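6-phosphogluconolactonase (Trypanosoma cruzi, PDB 6VYE) probably catalyses the hydrolysis of 6-phosphogluconolactone to 6-phosphogluconate, the second step of the pentose phosphate pathway. Local coordinates at residues 85-88 with 92-95; 35-40 with 68-73; 231-236 with 263-268. All blocks are in the same frame, centred on the assembly; numbering follows the deposited sequence.

Contact 1 (85-88 with 92-95); sequences RLVP and AESN. With PO4 (phosphate ion), chain D.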
loop_
_atom_site.group_PDB
_atom_site.type_symbol
_atom_site.label_atom_id
_atom_site.label_comp_id
_atom_site.label_asym_id
_atom_site.label_seq_id
_atom_site.Cartn_x
_atom_site.Cartn_y
_atom_site.Cartn_z
ATOM N N ARG A 85 4.836 3.802 10.396
ATOM C CA ARG A 85 5.563 3.480 11.647
ATOM C C ARG A 85 5.212 4.545 12.677
ATOM O O ARG A 85 5.194 5.731 12.305
ATOM C CB ARG A 85 7.064 3.433 11.381
ATOM C CG ARG A 85 7.470 2.223 10.560
ATOM C CD ARG A 85 7.158 2.384 9.082
ATOM N NE ARG A 85 7.877 1.390 8.300
ATOM C CZ ARG A 85 9.176 1.439 8.006
ATOM N NH1 ARG A 85 9.935 2.453 8.402
ATOM N NH2 ARG A 85 9.712 0.458 7.317
ATOM N N LEU A 86 4.895 4.136 13.901
ATOM C CA LEU A 86 4.637 5.069 15.026
ATOM C C LEU A 86 5.992 5.509 15.569
ATOM O O LEU A 86 6.446 5.010 16.617
ATOM C CB LEU A 86 3.720 4.398 16.046
ATOM C CG LEU A 86 2.281 4.329 15.541
ATOM C CD1 LEU A 86 1.454 3.252 16.238
ATOM C CD2 LEU A 86 1.628 5.695 15.677
ATOM N N VAL A 87 6.635 6.353 14.770
ATOM C CA VAL A 87 7.888 7.095 15.062
ATOM C C VAL A 87 7.601 8.554 14.709
ATOM O O VAL A 87 6.575 8.869 14.092
ATOM C CB VAL A 87 9.071 6.511 14.274
ATOM C CG1 VAL A 87 9.364 5.069 14.672
ATOM C CG2 VAL A 87 8.871 6.604 12.776
ATOM N N PRO A 88 8.436 9.518 15.147
ATOM C CA PRO A 88 8.177 10.918 14.826
ATOM C C PRO A 88 8.041 11.111 13.304
ATOM O O PRO A 88 8.661 10.417 12.564
ATOM C CB PRO A 88 9.392 11.629 15.448
ATOM C CG PRO A 88 9.745 10.722 16.601
ATOM C CD PRO A 88 9.603 9.332 16.022
ATOM N N ALA A 92 13.809 8.930 10.306
ATOM C CA ALA A 92 14.284 8.208 9.107
ATOM C C ALA A 92 13.334 7.043 8.811
ATOM O O ALA A 92 13.235 6.681 7.652
ATOM C CB ALA A 92 15.708 7.752 9.291
ATOM N N GLU A 93 12.610 6.539 9.812
ATOM C CA GLU A 93 11.692 5.371 9.671
ATOM C C GLU A 93 10.249 5.807 9.355
ATOM O O GLU A 93 9.385 4.906 9.284
ATOM C CB GLU A 93 11.742 4.509 10.933
ATOM C CG GLU A 93 12.895 3.511 10.927
ATOM C CD GLU A 93 13.430 3.117 12.302
ATOM O OE1 GLU A 93 12.646 3.171 13.279
ATOM O OE2 GLU A 93 14.642 2.737 12.396
ATOM N N SER A 94 9.981 7.111 9.174
ATOM C CA SER A 94 8.635 7.649 8.829
ATOM C C SER A 94 8.374 7.497 7.322
ATOM O O SER A 94 9.164 8.036 6.535
ATOM C CB SER A 94 8.489 9.075 9.270
ATOM O OG SER A 94 7.305 9.674 8.733
ATOM N N ASN A 95 7.296 6.816 6.917
ATOM C CA ASN A 95 6.860 6.760 5.490
ATOM C C ASN A 95 6.468 8.173 5.023
ATOM O O ASN A 95 6.789 8.569 3.877
ATOM C CB ASN A 95 5.709 5.768 5.300
ATOM C CG ASN A 95 6.137 4.320 5.498
ATOM O OD1 ASN A 95 7.295 3.990 5.336
ATOM N ND2 ASN A 95 5.213 3.440 5.830
HETATM P P PO4 D . 8.457 -3.200 6.540
HETATM O O1 PO4 D . 6.901 -3.241 6.542
HETATM O O2 PO4 D . 8.939 -2.601 5.257
HETATM O O3 PO4 D . 9.044 -4.589 6.618
HETATM O O4 PO4 D . 8.916 -2.401 7.754
#
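The phosphate-binding end of the central sheet is where Arg85, the last residue of strand 77-85, meets Glu93 in the loop that leads into helix 95-104. NH1 of Arg85 gives a hydrogen bond of 2.7 Å to the backbone O of Glu93, which lies close to the guanidinium plane; the donor stands 27° out of the carbonyl plane. The arginine chain, bent at chi2 (78°), runs past this same oxygen, with CD 3.4 Å from Glu93 O. NH2 of Arg85 gives a hydrogen bond of 3.0 Å to O4 of the phosphate. Arg206 and His173 also bind this ion, which probably came from the crystallisation liquor but is consistent with a site for the phosphate of the sugar substrate. Over one guanidinium face sits OD1 of Asn95, off toward the rim, while ND2 of that amide is held by the backbone O of Asp83. Ser94 is the N-cap of helix 95-104, its OG accepting a bond from the backbone N of Asn97. On the strand side Leu86 centres an inverse gamma turn, after which CG2 of Val87 packs on the peptide between Glu93 and Ser94, 3.8 Å from Ser94 N.

Contact 2 (35-40 with 68-73); sequences IIHASE and LHLLKE. With GOL (glycerol), chain E.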
loop_
_atom_site.group_PDB
_atom_site.type_symbol
_atom_site.label_atom_id
_atom_site.label_comp_id
_atom_site.label_asym_id
_atom_site.label_seq_id
_atom_site.Cartn_x
_atom_site.Cartn_y
_atom_site.Cartn_z
ATOM N N ILE A 35 -4.285 5.497 -14.789
ATOM C CA ILE A 35 -5.508 5.378 -13.954
ATOM C C ILE A 35 -6.059 6.801 -13.758
ATOM O O ILE A 35 -7.260 6.980 -13.817
ATOM C CB ILE A 35 -5.199 4.661 -12.613
ATOM C CG1 ILE A 35 -4.826 3.191 -12.843
ATOM C CG2 ILE A 35 -6.354 4.819 -11.639
ATOM C CD1 ILE A 35 -4.222 2.543 -11.631
ATOM N N ILE A 36 -5.199 7.791 -13.539
ATOM C CA ILE A 36 -5.643 9.203 -13.331
ATOM C C ILE A 36 -6.390 9.654 -14.589
ATOM O O ILE A 36 -7.533 10.117 -14.483
ATOM C CB ILE A 36 -4.465 10.131 -12.998
ATOM C CG1 ILE A 36 -3.881 9.812 -11.620
ATOM C CG2 ILE A 36 -4.906 11.596 -13.115
ATOM C CD1 ILE A 36 -2.573 10.486 -11.320
ATOM N N HIS A 37 -5.788 9.484 -15.761
ATOM C CA HIS A 37 -6.353 10.001 -17.039
ATOM C C HIS A 37 -7.593 9.228 -17.500
ATOM O O HIS A 37 -8.339 9.779 -18.348
ATOM C CB HIS A 37 -5.284 10.031 -18.110
ATOM C CG HIS A 37 -4.247 11.054 -17.812
ATOM N ND1 HIS A 37 -4.593 12.263 -17.234
ATOM C CD2 HIS A 37 -2.913 11.078 -18.023
ATOM C CE1 HIS A 37 -3.497 12.995 -17.081
ATOM N NE2 HIS A 37 -2.447 12.271 -17.521
ATOM N N ALA A 38 -7.810 8.012 -17.003
ATOM C CA ALA A 38 -8.969 7.161 -17.360
ATOM C C ALA A 38 -10.196 7.671 -16.617
ATOM O O ALA A 38 -11.289 7.310 -17.009
ATOM C CB ALA A 38 -8.701 5.705 -17.020
ATOM N N SER A 39 -9.982 8.475 -15.569
ATOM C CA SER A 39 -11.013 9.008 -14.667
ATOM C C SER A 39 -11.354 10.436 -15.096
ATOM O O SER A 39 -10.413 11.260 -15.238
ATOM C CB SER A 39 -10.506 8.969 -13.265
ATOM O OG SER A 39 -11.574 8.841 -12.339
ATOM N N GLU A 40 -12.637 10.743 -15.270
ATOM C CA GLU A 40 -13.069 12.152 -15.504
ATOM C C GLU A 40 -12.581 13.053 -14.350
ATOM O O GLU A 40 -12.653 12.625 -13.154
ATOM C CB GLU A 40 -14.575 12.207 -15.738
ATOM C CG GLU A 40 -14.943 11.594 -17.081
ATOM C CD GLU A 40 -16.383 11.804 -17.492
ATOM O OE1 GLU A 40 -16.638 11.955 -18.713
ATOM O OE2 GLU A 40 -17.235 11.822 -16.597
ATOM N N LEU A 68 4.477 16.861 -11.879
ATOM C CA LEU A 68 4.117 17.807 -10.793
ATOM C C LEU A 68 2.892 18.636 -11.188
ATOM O O LEU A 68 2.074 18.967 -10.308
ATOM C CB LEU A 68 5.278 18.736 -10.453
ATOM C CG LEU A 68 5.101 19.503 -9.143
ATOM C CD1 LEU A 68 4.626 18.583 -8.016
ATOM C CD2 LEU A 68 6.415 20.165 -8.754
ATOM N N HIS A 69 2.795 19.036 -12.449
ATOM C CA HIS A 69 1.671 19.859 -12.937
ATOM C C HIS A 69 0.348 19.108 -12.708
ATOM O O HIS A 69 -0.641 19.728 -12.293
ATOM C CB HIS A 69 1.878 20.240 -14.411
ATOM C CG HIS A 69 0.823 21.193 -14.841
ATOM N ND1 HIS A 69 -0.359 20.765 -15.448
ATOM C CD2 HIS A 69 0.712 22.525 -14.663
ATOM C CE1 HIS A 69 -1.113 21.834 -15.674
ATOM N NE2 HIS A 69 -0.494 22.908 -15.188
ATOM N N LEU A 70 0.350 17.811 -12.987
ATOM C CA LEU A 70 -0.832 16.947 -12.883
ATOM C C LEU A 70 -1.242 16.870 -11.410
ATOM O O LEU A 70 -2.444 16.902 -11.159
ATOM C CB LEU A 70 -0.491 15.578 -13.462
ATOM C CG LEU A 70 -1.573 14.517 -13.354
ATOM C CD1 LEU A 70 -2.843 14.970 -14.039
ATOM C CD2 LEU A 70 -1.101 13.211 -13.960
ATOM N N LEU A 71 -0.276 16.791 -10.491
ATOM C CA LEU A 71 -0.526 16.500 -9.044
ATOM C C LEU A 71 -0.745 17.789 -8.245
ATOM O O LEU A 71 -1.626 17.806 -7.333
ATOM C CB LEU A 71 0.646 15.678 -8.497
ATOM C CG LEU A 71 0.866 14.338 -9.203
ATOM C CD1 LEU A 71 2.020 13.582 -8.583
ATOM C CD2 LEU A 71 -0.396 13.490 -9.239
ATOM N N LYS A 72 0.016 18.835 -8.537
ATOM C CA LYS A 72 -0.024 20.110 -7.775
ATOM C C LYS A 72 -1.103 21.032 -8.359
ATOM O O LYS A 72 -2.032 21.359 -7.621
ATOM C CB LYS A 72 1.365 20.749 -7.745
ATOM C CG LYS A 72 1.445 22.200 -7.283
ATOM C CD LYS A 72 2.887 22.673 -7.339
ATOM C CE LYS A 72 3.280 23.571 -6.195
ATOM N NZ LYS A 72 2.699 24.918 -6.327
ATOM N N GLU A 73 -0.980 21.448 -9.621
ATOM C CA GLU A 73 -1.922 22.396 -10.283
ATOM C C GLU A 73 -3.269 21.720 -10.546
ATOM O O GLU A 73 -4.286 22.410 -10.391
ATOM C CB GLU A 73 -1.408 22.912 -11.629
ATOM C CG GLU A 73 -0.544 24.158 -11.497
ATOM C CD GLU A 73 0.742 23.909 -10.737
ATOM O OE1 GLU A 73 1.362 22.848 -10.960
ATOM O OE2 GLU A 73 1.072 24.728 -9.862
HETATM C C1 GOL E . 0.873 14.738 -18.117
HETATM O O1 GOL E . 0.181 13.540 -17.763
HETATM C C2 GOL E . 1.754 15.224 -16.991
HETATM O O2 GOL E . 1.598 14.306 -15.922
HETATM C C3 GOL E . 1.451 16.628 -16.517
HETATM O O3 GOL E . 2.188 16.950 -15.339
#
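Ile36 and Leu70 reach toward each other tip to tip, closing the gap between the last turns of helix 24-38 and the short helix 68-73. CG2 of Ile36 lies 4.1 Å from CD1 of Leu70, and the other branch of the isoleucine brings its CD1 to within 4.1 Å of Leu70 CD2, so that the two forked ends meet branch against branch. Leu70 is sent across by its first torsion, with CG opposite the backbone N (chi1 176°). The His37 side chain and Leu70 also approach each other from opposite directions, CE1 of His37 lying 3.7 Å from CD1 of Leu70, with the methyl oblique to the imidazole. Deeper in, Ile36 CD1 also meets Leu71 CD2 at 4.3 Å, and both residues continue onto Leu77 at the start of strand 77-85. The contact thus joins two helices beside the first residues of a strand of the central sheet, while Trp44 and Ala76 add to the cover of Leu70.

A glycerol, probably from the crystallisation liquor, bridges the polar rim. Its O1 lies in the plane of the His37 ring, 2.9 Å from NE2 in a nearly straight hydrogen bond (163°), and its O3 takes a weak one from the backbone N of Leu70, 3.1 Å away. Direct contact is made by aliphatic branches and the carbon edge of an imidazole, and no polar pair joins the segments directly. Dispersion and burial account for the meeting of Ile36, Leu70 and Leu71, whereas the polar link at the exposed edge runs through the glycerol.

Contact 3 (231-236 with 263-268); sequences CVLNGI and KEIAEN. Unlike the reference sequence in segment 263-268: Glu267 (reference Gly).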
loop_
_atom_site.group_PDB
_atom_site.type_symbol
_atom_site.label_atom_id
_atom_site.label_comp_id
_atom_site.label_asym_id
_atom_site.label_seq_id
_atom_site.Cartn_x
_atom_site.Cartn_y
_atom_site.Cartn_z
ATOM N N CYS A 231 9.805 -17.329 -3.774
ATOM C CA CYS A 231 8.998 -18.313 -3.013
ATOM C C CYS A 231 7.706 -17.649 -2.490
ATOM O O CYS A 231 6.615 -18.180 -2.757
ATOM C CB CYS A 231 9.837 -18.917 -1.902
ATOM S SG CYS A 231 8.932 -20.181 -0.984
ATOM N N VAL A 232 7.793 -16.510 -1.798
ATOM C CA VAL A 232 6.562 -15.809 -1.302
ATOM C C VAL A 232 5.701 -15.356 -2.487
ATOM O O VAL A 232 4.463 -15.466 -2.406
ATOM C CB VAL A 232 6.855 -14.667 -0.320
ATOM C CG1 VAL A 232 7.372 -15.219 0.988
ATOM C CG2 VAL A 232 7.799 -13.623 -0.884
ATOM N N LEU A 233 6.283 -14.903 -3.589
ATOM C CA LEU A 233 5.436 -14.483 -4.746
ATOM C C LEU A 233 4.658 -15.688 -5.278
ATOM O O LEU A 233 3.448 -15.575 -5.505
ATOM C CB LEU A 233 6.292 -13.860 -5.836
ATOM C CG LEU A 233 5.506 -13.393 -7.060
ATOM C CD1 LEU A 233 4.499 -12.294 -6.697
ATOM C CD2 LEU A 233 6.474 -12.946 -8.153
ATOM N N ASN A 234 5.336 -16.816 -5.454
ATOM C CA ASN A 234 4.740 -18.077 -5.962
ATOM C C ASN A 234 3.568 -18.495 -5.043
ATOM O O ASN A 234 2.600 -19.069 -5.533
ATOM C CB ASN A 234 5.844 -19.128 -6.147
ATOM C CG ASN A 234 6.873 -18.786 -7.230
ATOM O OD1 ASN A 234 6.627 -17.992 -8.149
ATOM N ND2 ASN A 234 8.061 -19.369 -7.131
ATOM N N GLY A 235 3.620 -18.211 -3.744
ATOM C CA GLY A 235 2.566 -18.612 -2.801
ATOM C C GLY A 235 1.328 -17.746 -2.934
ATOM O O GLY A 235 0.303 -18.194 -2.442
ATOM N N ILE A 236 1.415 -16.569 -3.586
ATOM C CA ILE A 236 0.217 -15.752 -3.958
ATOM C C ILE A 236 -0.356 -16.291 -5.277
ATOM O O ILE A 236 -1.604 -16.460 -5.384
ATOM C CB ILE A 236 0.515 -14.242 -4.069
ATOM C CG1 ILE A 236 1.227 -13.681 -2.844
ATOM C CG2 ILE A 236 -0.768 -13.468 -4.333
ATOM C CD1 ILE A 236 1.802 -12.318 -3.069
ATOM N N LYS A 263 12.892 -9.522 -13.472
ATOM C CA LYS A 263 13.156 -10.842 -14.109
ATOM C C LYS A 263 13.402 -11.881 -13.015
ATOM O O LYS A 263 12.810 -12.948 -13.086
ATOM C CB LYS A 263 14.368 -10.770 -15.041
ATOM C CG LYS A 263 14.187 -9.923 -16.289
ATOM C CD LYS A 263 13.319 -10.588 -17.335
ATOM C CE LYS A 263 13.373 -9.893 -18.678
ATOM N NZ LYS A 263 12.012 -9.507 -19.128
ATOM N N GLU A 264 14.236 -11.558 -12.028
ATOM C CA GLU A 264 14.732 -12.513 -11.006
ATOM C C GLU A 264 13.547 -13.049 -10.179
ATOM O O GLU A 264 13.541 -14.259 -9.893
ATOM C CB GLU A 264 15.815 -11.854 -10.163
ATOM C CG GLU A 264 17.135 -11.716 -10.902
ATOM C CD GLU A 264 17.891 -13.021 -11.177
ATOM O OE1 GLU A 264 17.920 -13.903 -10.296
ATOM O OE2 GLU A 264 18.447 -13.175 -12.277
ATOM N N ILE A 265 12.572 -12.218 -9.781
ATOM C CA ILE A 265 11.421 -12.713 -8.953
ATOM C C ILE A 265 10.456 -13.522 -9.826
ATOM O O ILE A 265 9.787 -14.407 -9.263
ATOM C CB ILE A 265 10.697 -11.590 -8.182
ATOM C CG1 ILE A 265 9.904 -12.165 -6.993
ATOM C CG2 ILE A 265 9.836 -10.735 -9.114
ATOM C CD1 ILE A 265 9.294 -11.128 -6.091
ATOM N N ALA A 266 10.431 -13.263 -11.138
ATOM C CA ALA A 266 9.452 -13.794 -12.111
ATOM C C ALA A 266 9.958 -15.059 -12.835
ATOM O O ALA A 266 9.260 -15.480 -13.776
ATOM C CB ALA A 266 9.121 -12.708 -13.106
ATOM N N GLU A 267 11.030 -15.718 -12.379
ATOM C CA GLU A 267 11.672 -16.861 -13.107
ATOM C C GLU A 267 10.715 -18.060 -13.235
ATOM O O GLU A 267 10.790 -18.729 -14.257
ATOM C CB GLU A 267 13.003 -17.286 -12.469
ATOM C CG GLU A 267 13.758 -16.125 -11.833
ATOM C CD GLU A 267 15.279 -16.169 -11.735
ATOM O OE1 GLU A 267 15.932 -16.331 -12.793
ATOM O OE2 GLU A 267 15.810 -15.980 -10.594
ATOM N N ASN A 268 9.799 -18.306 -12.295
ATOM C CA ASN A 268 8.860 -19.468 -12.360
ATOM C C ASN A 268 7.478 -19.084 -12.927
ATOM O O ASN A 268 6.644 -19.995 -13.106
ATOM C CB ASN A 268 8.694 -20.134 -10.993
ATOM C CG ASN A 268 9.993 -20.687 -10.439
ATOM O OD1 ASN A 268 10.768 -21.336 -11.146
ATOM N ND2 ASN A 268 10.225 -20.457 -9.160
#
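Leu233 and Ile265 form the close-packed part of this contact, their side chains crossing at about a right angle. CD2 of Leu233 rests against CG1 of Ile265 at 3.7 Å and stays within 3.9 Å of its CD1, so one methyl meets the isoleucine along the outer length of its longer branch. The same methyl comes 3.8 Å from the backbone O of Ile265, and Leu233 CB approaches Ile265 CD1 at 4.1 Å. Ile265 starts from a backbone that does not aim it at the helix; with CG1 opposite the backbone N (chi1 -159°) and the chain extended beyond it, the terminal carbons swing over to the leucine. Both residues are buried.

The setting is the parallel part of the mixed sheet, in a family of the Rossmann clan. Strand 219-224, helix 230-237 and strand 256-262, parallel to the first and next to it, form a beta-alpha-beta crossover, after which the chain turns into 263-268. Leu233 also packs on Phe259 and Leu261 of that second strand, which makes the apolar patch an extension of the helix-on-sheet layer. The turn itself is fastened by the carboxylate of Asp262, whose OD1 accepts a bond from the backbone N of Ile265, and Ala266 rests on Val17 of the edge strand 14-18.

Toward solvent the fit is looser. Asn234, one residue along the helix, faces Asn268, and the two side chains again cross at about a right angle, their amide planes roughly 49° apart as modelled. Asn268 is exposed and poorly ordered; which end of each amide is oxygen and which nitrogen is doubtful, so their polar pairing is left open. Asn234 also touches Leu269, and Asn268 lies against Lys230 at the start of the helix.

How the contacts relate
From the N terminus the three contacts come in series, with none nested in or crossing another. Contact 2 closes first: its 27 intervening residues take in strand 46-50 and helix 54-66, and it brings helix 68-73 back beside the end of helix 24-38. Contact 1 opens on the last residue of strand 77-85 and closes the shortest loop, three residues, at the entry to helix 95-104. Contact 3 comes late, joining helix 230-237 across 26 residues to the turn after strand 256-262. The centres lie 28 to 32 Å apart and the nearest atoms of any two about 14 Å or more, so none touches another. Strand 77-85 relates contacts 1 and 2, its first residue lying by contact 2 and its last entering contact 1.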